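Local coordinates for thiamin pyrophosphokinase family protein (Enterococcus faecalis, PDB 3MEL) that probably transfers a pyrophosphate group from ATP to thiamine, giving thiamine diphosphate, with magnesium as the metal, at residues Y25-D30 with L45-F50; G32-L37 with Y58-E63. One frame throughout, in Å; residues are numbered along the deposited sequence.

After strand 3-7 the chain runs through strand 26-29, helix 32-37, strand 45-48 and helix 57-64. Contact 1 sets the two strands side by side and closes a loop of 14 residues, which contains the first helix. Contact 2 brings the two helices together and closes a loop of 20 residues, which contains the second strand. The segments alternate along the chain, so the two loops cross. The contacts also touch in space: the sulfur of Cys33 packs on Gly28 and Ala46, and the rings of Phe50 and Tyr58 meet. Together they tie neighbouring parallel strands to the helices covering one face of the sheet.

Contact 1: residues Y25-D30 with L45-F50; sequences YFVGID and LAVGDF
The Phe50 ring has Asp30 OD1 over one face, 4.0 Å above the ring plane and offset toward the rim, and Ala46 C at its edge. The Tyr25 ring meets Leu45 at its edge, where Tyr25 CE2 is 3.8 Å from Leu45 CD2. Tyr25 OH touches Leu45 CB. Leu45 CG is anti to the backbone N (chi1 -178°), and the Leu45 side chain lies alongside that of Val27, pointing the same way. Val47 CG2 also reaches Val27 CG1. The backbones form the parallel pairing of a beta-alpha-beta crossover in the alpha/beta catalytic domain. Gly28 N donates to Leu45 O at 2.7 Å, and Val47 N donates to Gly28 O at 3.0 Å. Asp30 N then bonds to Val47 O at 2.7 Å. Asp30 OD1 accepts a hydrogen bond from Phe50 N at 2.9 Å on its syn side, 31° out of the carboxylate plane. It takes a weak bond from Asp49 N as well. These bonds tie the loop after strand 45-48 to Asp30. Asp30 and Asp49 belong to the magnesium site. Their carboxylate planes are 79° apart, and Asp30 OD2 lies 3.8 Å from Asp49 OD1, a pair of like charges that the metal would probably ease. Asp49 OD2 forms a salt bridge to Lys75, Asp49 OD1 accepts a hydrogen bond from Asp51 N, and Asp49 touches the bound thiamine diphosphate. Asp30 OD1 also lies against the CA of Gly48, which has no side chain in the way.

Contact 2: residues G32-L37 with Y58-E63; sequences GCLHLL and YHFVQE
Phe60 and Val61, which face helix 32-37, lie in a turn gripped at His59 O: this carbonyl accepts from Gln62 N and Glu63 N, three and four residues on. The two helices lie on the same face of the parallel alpha/beta sheet. Helix 32-37 leads into strand 45-48, and helix 57-64 follows that strand. The axes of the two short segments approach to 10.3 Å, with 66° between their directions. The contact between them is apolar. Val61 is the central side chain; its two methyls both reach Cys33, and CG2 also meets Leu34. Val61 CG1 is 3.9 Å from Cys33 CB. Val61 CG2 is 3.6 Å from Leu34 CD2, the two side chains crossing at about a right angle. Beneath this group lies Ala46 of the strand, touched by both Cys33 and Val61. Phe60 CG is anti to its own backbone N (chi1 175°), which carries the ring toward the first helix. Leu37 comes to it from the opposite direction and also touches Thr64. Leu37 CD1 rests obliquely against Phe60 CE2, while Leu34 CD2 sits at the ring edge, 4.3 Å from Phe60 CD2.

Contact 1: residues Y25-D30 with L45-F50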
# COMPACT_ATOMS: atom_id res chain seq x y z
N TYR A 25 23.72 -7.91 11.19
CA TYR A 25 23.19 -7.09 12.26
C TYR A 25 21.68 -7.27 12.27
O TYR A 25 21.04 -7.12 11.23
CB TYR A 25 23.55 -5.63 12.01
CG TYR A 25 23.41 -4.70 13.20
CD1 TYR A 25 24.22 -4.85 14.32
CD2 TYR A 25 22.48 -3.65 13.20
CE1 TYR A 25 24.10 -4.01 15.41
CE2 TYR A 25 22.37 -2.79 14.28
CZ TYR A 25 23.18 -2.98 15.38
OH TYR A 25 23.07 -2.15 16.47
N PHE A 26 21.11 -7.58 13.43
CA PHE A 26 19.67 -7.80 13.52
C PHE A 26 19.00 -6.76 14.40
O PHE A 26 19.43 -6.53 15.54
CB PHE A 26 19.37 -9.21 14.04
CG PHE A 26 19.79 -10.31 13.11
CD1 PHE A 26 18.85 -11.18 12.58
CD2 PHE A 26 21.12 -10.48 12.76
CE1 PHE A 26 19.23 -12.21 11.73
CE2 PHE A 26 21.50 -11.51 11.91
CZ PHE A 26 20.55 -12.37 11.39
N VAL A 27 17.95 -6.14 13.87
CA VAL A 27 17.28 -5.01 14.51
C VAL A 27 15.82 -5.33 14.78
O VAL A 27 15.07 -5.65 13.87
CB VAL A 27 17.36 -3.76 13.63
CG1 VAL A 27 16.79 -2.54 14.36
CG2 VAL A 27 18.79 -3.49 13.24
N GLY A 28 15.42 -5.25 16.04
CA GLY A 28 14.04 -5.47 16.42
C GLY A 28 13.35 -4.12 16.52
O GLY A 28 13.95 -3.13 16.95
N ILE A 29 12.09 -4.08 16.12
CA ILE A 29 11.30 -2.87 16.25
C ILE A 29 10.07 -3.19 17.09
O ILE A 29 9.23 -3.98 16.67
CB ILE A 29 10.87 -2.34 14.88
CG1 ILE A 29 12.10 -2.12 14.00
CG2 ILE A 29 10.09 -1.08 15.04
CD1 ILE A 29 11.79 -1.71 12.58
N ASP A 30 9.99 -2.61 18.28
CA ASP A 30 8.87 -2.87 19.17
C ASP A 30 8.66 -4.37 19.30
O ASP A 30 9.55 -5.11 19.69
CB ASP A 30 7.58 -2.22 18.64
CG ASP A 30 7.15 -1.02 19.44
OD1 ASP A 30 8.00 -0.43 20.14
OD2 ASP A 30 5.96 -0.65 19.37
N LEU A 45 19.90 -4.81 18.24
CA LEU A 45 19.40 -3.44 18.40
C LEU A 45 17.88 -3.47 18.59
O LEU A 45 17.16 -3.97 17.73
CB LEU A 45 19.78 -2.58 17.20
CG LEU A 45 19.39 -1.10 17.16
CD1 LEU A 45 20.03 -0.33 18.31
CD2 LEU A 45 19.75 -0.47 15.81
N ALA A 46 17.40 -2.97 19.74
CA ALA A 46 15.96 -2.93 20.01
C ALA A 46 15.43 -1.49 20.01
O ALA A 46 15.94 -0.63 20.73
CB ALA A 46 15.64 -3.62 21.31
N VAL A 47 14.42 -1.21 19.18
CA VAL A 47 13.94 0.16 18.99
C VAL A 47 12.42 0.32 19.07
O VAL A 47 11.65 -0.52 18.60
CB VAL A 47 14.40 0.74 17.64
CG1 VAL A 47 14.49 2.25 17.74
CG2 VAL A 47 15.74 0.19 17.27
N GLY A 48 11.98 1.42 19.66
CA GLY A 48 10.57 1.68 19.81
C GLY A 48 10.23 2.30 21.14
O GLY A 48 11.10 2.74 21.85
N ASP A 49 8.94 2.36 21.45
CA ASP A 49 8.48 2.90 22.72
C ASP A 49 8.00 1.72 23.53
O ASP A 49 7.80 1.80 24.73
CB ASP A 49 7.37 3.92 22.50
CG ASP A 49 6.39 3.50 21.42
OD1 ASP A 49 5.72 2.47 21.61
OD2 ASP A 49 6.27 4.20 20.40
N PHE A 50 7.84 0.61 22.83
CA PHE A 50 7.57 -0.68 23.44
C PHE A 50 6.28 -0.68 24.23
O PHE A 50 6.12 -1.50 25.13
CB PHE A 50 8.76 -1.14 24.30
CG PHE A 50 10.03 -1.34 23.52
CD1 PHE A 50 10.24 -2.49 22.81
CD2 PHE A 50 11.00 -0.35 23.47
CE1 PHE A 50 11.39 -2.68 22.09
CE2 PHE A 50 12.15 -0.53 22.73
CZ PHE A 50 12.34 -1.69 22.04

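Contact 2: residues G32-L37 with Y58-E63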
# COMPACT_ATOMS: atom_id res chain seq x y z
N GLY A 32 8.50 -6.58 17.19
CA GLY A 32 9.37 -7.36 16.32
C GLY A 32 10.59 -7.90 17.05
O GLY A 32 11.19 -8.89 16.60
N CYS A 33 10.96 -7.25 18.15
CA CYS A 33 12.02 -7.73 19.03
C CYS A 33 11.70 -9.13 19.58
O CYS A 33 12.58 -9.98 19.63
CB CYS A 33 12.25 -6.76 20.19
SG CYS A 33 12.94 -5.13 19.76
N LEU A 34 10.45 -9.37 19.98
CA LEU A 34 10.07 -10.69 20.47
C LEU A 34 10.03 -11.73 19.35
O LEU A 34 10.44 -12.88 19.53
CB LEU A 34 8.71 -10.63 21.16
CG LEU A 34 8.64 -9.60 22.29
CD1 LEU A 34 7.19 -9.16 22.58
CD2 LEU A 34 9.35 -10.12 23.56
N HIS A 35 9.54 -11.31 18.18
CA HIS A 35 9.45 -12.20 17.02
C HIS A 35 10.81 -12.77 16.60
O HIS A 35 10.92 -13.93 16.21
CB HIS A 35 8.74 -11.49 15.87
CG HIS A 35 7.31 -11.16 16.18
ND1 HIS A 35 6.56 -10.29 15.41
CD2 HIS A 35 6.50 -11.58 17.17
CE1 HIS A 35 5.35 -10.19 15.93
NE2 HIS A 35 5.29 -10.96 17.00
N LEU A 36 11.85 -11.94 16.68
CA LEU A 36 13.21 -12.37 16.44
C LEU A 36 13.65 -13.45 17.44
O LEU A 36 14.23 -14.46 17.05
CB LEU A 36 14.15 -11.18 16.53
CG LEU A 36 14.54 -10.45 15.25
CD1 LEU A 36 15.44 -9.29 15.58
CD2 LEU A 36 15.23 -11.39 14.28
N LEU A 37 13.41 -13.22 18.73
CA LEU A 37 13.90 -14.12 19.77
C LEU A 37 13.11 -15.42 19.78
O LEU A 37 13.66 -16.48 20.05
CB LEU A 37 13.85 -13.48 21.16
CG LEU A 37 14.56 -12.13 21.35
CD1 LEU A 37 14.30 -11.51 22.74
CD2 LEU A 37 16.04 -12.29 21.09
N TYR A 58 9.13 -6.77 28.02
CA TYR A 58 10.09 -5.69 27.87
C TYR A 58 11.28 -5.85 28.81
O TYR A 58 12.31 -5.18 28.65
CB TYR A 58 9.41 -4.36 28.12
CG TYR A 58 10.30 -3.18 27.86
CD1 TYR A 58 10.95 -3.03 26.65
CD2 TYR A 58 10.48 -2.21 28.82
CE1 TYR A 58 11.76 -1.94 26.42
CE2 TYR A 58 11.30 -1.13 28.60
CZ TYR A 58 11.93 -0.99 27.40
OH TYR A 58 12.74 0.11 27.20
N HIS A 59 11.16 -6.70 29.82
CA HIS A 59 12.30 -6.97 30.69
C HIS A 59 13.20 -7.95 29.93
O HIS A 59 14.43 -7.84 29.92
CB HIS A 59 11.83 -7.56 32.03
CG HIS A 59 12.93 -7.81 33.02
ND1 HIS A 59 13.57 -9.02 33.13
CD2 HIS A 59 13.51 -6.99 33.93
CE1 HIS A 59 14.50 -8.94 34.06
NE2 HIS A 59 14.49 -7.72 34.56
N PHE A 60 12.55 -8.90 29.26
CA PHE A 60 13.24 -9.91 28.48
C PHE A 60 13.95 -9.33 27.26
O PHE A 60 15.00 -9.84 26.86
CB PHE A 60 12.24 -10.99 28.07
CG PHE A 60 12.81 -12.03 27.16
CD1 PHE A 60 13.94 -12.75 27.54
CD2 PHE A 60 12.21 -12.30 25.94
CE1 PHE A 60 14.47 -13.71 26.71
CE2 PHE A 60 12.73 -13.27 25.10
CZ PHE A 60 13.86 -13.98 25.49
N VAL A 61 13.39 -8.28 26.67
CA VAL A 61 14.00 -7.63 25.52
C VAL A 61 15.17 -6.75 25.95
O VAL A 61 16.03 -6.39 25.16
CB VAL A 61 12.97 -6.81 24.75
CG1 VAL A 61 13.64 -5.89 23.75
CG2 VAL A 61 11.99 -7.73 24.06
N GLN A 62 15.20 -6.42 27.23
CA GLN A 62 16.21 -5.51 27.75
C GLN A 62 17.46 -6.26 28.19
O GLN A 62 18.57 -5.73 28.10
CB GLN A 62 15.61 -4.72 28.91
CG GLN A 62 16.43 -3.55 29.38
CD GLN A 62 15.56 -2.54 30.10
OE1 GLN A 62 14.33 -2.53 29.93
NE2 GLN A 62 16.19 -1.69 30.91
N GLU A 63 17.30 -7.50 28.67
CA GLU A 63 18.45 -8.35 29.02
C GLU A 63 19.10 -8.89 27.74
O GLU A 63 20.34 -8.92 27.61
CB GLU A 63 18.04 -9.54 29.91
CG GLU A 63 17.40 -9.20 31.26
CD GLU A 63 18.23 -8.22 32.11
OE1 GLU A 63 19.16 -8.67 32.83
OE2 GLU A 63 17.92 -7.00 32.09